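Local coordinates for D7 protein (Anopheles stephensi, PDB 3NHI) that binds and sequesters cysteinyl leukotrienes and thromboxane A2 analogues as a mosquito salivary protein, modulating blood feeding on vertebrate hosts, at residues Ala157-Arg162 with Asp191-Gly196. Sequence-based numbering, arbitrary orientation.
Sequences AYCEKR and DCIFRG
C159 and C192 form an interhelical disulfide between helix 155-163 and helix 184-196 of the second odorant-binding-protein-like domain. Such disulfide-linked helices are characteristic of the PBP/GOBP fold. The two short segments run roughly antiparallel, at 151°, with axes 8.9 Å apart. Both cysteine CB atoms point across the gap, and the CA atoms of C159 and C192 are 5.7 Å apart. C159 SG and C192 SG are 2.0 Å apart, with a chi3 of -73°. C192 SG is anti to its own backbone N and beside its carbonyl carbon, which brings it both to C159 SG and to the edge of the Y158 ring. C159 SG instead stays beside its own backbone N.

Two side chains flank the bridge. The CG1 branch of I193 reaches toward helix 155-163, where I193 CG1 meets C159 CB at 3.7 Å. The I193 side chain also touches W172 and F258 of helix 251-266. Y158 approaches with its ring edge. Y158 CD2 lies 4.0 Å from C192 SG, and this sulfur sits near the ring plane, a sulfur-aromatic contact at the edge. The OH of Y158 is hydrogen-bonded to the carbonyl O of E147, which ties down the far end of the ring.

R162 folds back over one face of Y158. Its guanidinium lies nearly parallel to the ring, offset so that its centre sits over Y158 CE1, and R162 CD also rests above the ring, toward the rim. The same guanidinium hydrogen-bonds within its helix, nearly in its own plane: R162 NH1 reaches Y158 O at 3.2 Å, with an N-H...O angle of 154°.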
# COMPACT_ATOMS: atom_id res chain seq x y z
N ALA A 157 -11.04 -8.38 -6.03
CA ALA A 157 -11.37 -9.80 -5.89
C ALA A 157 -11.40 -10.25 -4.44
O ALA A 157 -12.31 -11.00 -4.04
CB ALA A 157 -10.40 -10.65 -6.69
N TYR A 158 -10.41 -9.81 -3.66
CA TYR A 158 -10.38 -10.11 -2.24
C TYR A 158 -11.66 -9.63 -1.55
O TYR A 158 -12.29 -10.37 -0.78
CB TYR A 158 -9.13 -9.45 -1.60
CG TYR A 158 -9.13 -9.52 -0.10
CD1 TYR A 158 -8.57 -10.60 0.57
CD2 TYR A 158 -9.73 -8.51 0.66
CE1 TYR A 158 -8.58 -10.67 1.97
CE2 TYR A 158 -9.76 -8.57 2.04
CZ TYR A 158 -9.19 -9.64 2.69
OH TYR A 158 -9.24 -9.67 4.07
N CYS A 159 -12.06 -8.40 -1.85
CA CYS A 159 -13.23 -7.79 -1.24
C CYS A 159 -14.54 -8.41 -1.72
O CYS A 159 -15.47 -8.58 -0.93
CB CYS A 159 -13.22 -6.28 -1.49
SG CYS A 159 -11.80 -5.44 -0.71
N GLU A 160 -14.61 -8.77 -3.00
CA GLU A 160 -15.77 -9.49 -3.54
C GLU A 160 -16.05 -10.77 -2.75
O GLU A 160 -17.20 -11.04 -2.37
CB GLU A 160 -15.58 -9.80 -5.02
CG GLU A 160 -16.78 -10.52 -5.66
CD GLU A 160 -16.49 -11.11 -7.03
OE1 GLU A 160 -15.32 -11.14 -7.45
OE2 GLU A 160 -17.45 -11.55 -7.69
N LYS A 161 -14.99 -11.54 -2.49
CA LYS A 161 -15.09 -12.82 -1.78
C LYS A 161 -15.68 -12.63 -0.38
O LYS A 161 -16.40 -13.50 0.13
CB LYS A 161 -13.69 -13.47 -1.70
CG LYS A 161 -13.66 -14.81 -0.97
CD LYS A 161 -12.35 -15.55 -1.15
CE LYS A 161 -12.38 -16.82 -0.33
NZ LYS A 161 -11.34 -17.80 -0.76
N ARG A 162 -15.38 -11.50 0.25
CA ARG A 162 -15.89 -11.26 1.60
C ARG A 162 -17.23 -10.53 1.65
O ARG A 162 -17.97 -10.65 2.63
CB ARG A 162 -14.83 -10.60 2.46
CG ARG A 162 -13.85 -11.64 2.93
CD ARG A 162 -12.45 -11.18 2.85
NE ARG A 162 -11.56 -12.30 3.11
CZ ARG A 162 -10.96 -13.04 2.18
NH1 ARG A 162 -11.12 -12.79 0.88
NH2 ARG A 162 -10.18 -14.04 2.56
N ASP A 191 -16.39 -0.36 0.23
CA ASP A 191 -15.65 0.11 1.40
C ASP A 191 -14.31 -0.63 1.53
O ASP A 191 -13.26 -0.01 1.74
CB ASP A 191 -16.48 -0.04 2.68
CG ASP A 191 -15.75 0.45 3.89
OD1 ASP A 191 -15.36 -0.39 4.72
OD2 ASP A 191 -15.53 1.67 4.00
N CYS A 192 -14.36 -1.95 1.36
CA CYS A 192 -13.17 -2.78 1.47
C CYS A 192 -12.16 -2.38 0.38
O CYS A 192 -10.95 -2.30 0.62
CB CYS A 192 -13.61 -4.25 1.37
SG CYS A 192 -12.29 -5.47 1.27
N ILE A 193 -12.66 -2.11 -0.82
CA ILE A 193 -11.77 -1.72 -1.92
C ILE A 193 -11.17 -0.34 -1.69
O ILE A 193 -9.97 -0.15 -1.87
CB ILE A 193 -12.51 -1.80 -3.27
CG1 ILE A 193 -12.85 -3.26 -3.59
CG2 ILE A 193 -11.65 -1.21 -4.38
CD1 ILE A 193 -13.93 -3.42 -4.67
N PHE A 194 -12.00 0.62 -1.30
CA PHE A 194 -11.49 1.97 -1.06
C PHE A 194 -10.41 1.98 0.02
O PHE A 194 -9.41 2.71 -0.10
CB PHE A 194 -12.63 2.95 -0.71
CG PHE A 194 -13.25 3.63 -1.91
CD1 PHE A 194 -13.52 2.92 -3.09
CD2 PHE A 194 -13.58 4.98 -1.86
CE1 PHE A 194 -14.10 3.57 -4.20
CE2 PHE A 194 -14.16 5.63 -2.95
CZ PHE A 194 -14.41 4.93 -4.12
N ARG A 195 -10.58 1.17 1.06
CA ARG A 195 -9.56 1.07 2.10
C ARG A 195 -8.31 0.36 1.56
O ARG A 195 -7.19 0.81 1.80
CB ARG A 195 -10.11 0.37 3.33
CG ARG A 195 -11.12 1.22 4.09
CD ARG A 195 -11.63 0.48 5.31
NE ARG A 195 -12.44 1.32 6.19
CZ ARG A 195 -11.95 2.11 7.16
NH1 ARG A 195 -10.64 2.20 7.38
NH2 ARG A 195 -12.79 2.82 7.91
N GLY A 196 -8.50 -0.70 0.78
CA GLY A 196 -7.36 -1.42 0.18
C GLY A 196 -6.54 -0.58 -0.78
O GLY A 196 -5.31 -0.71 -0.86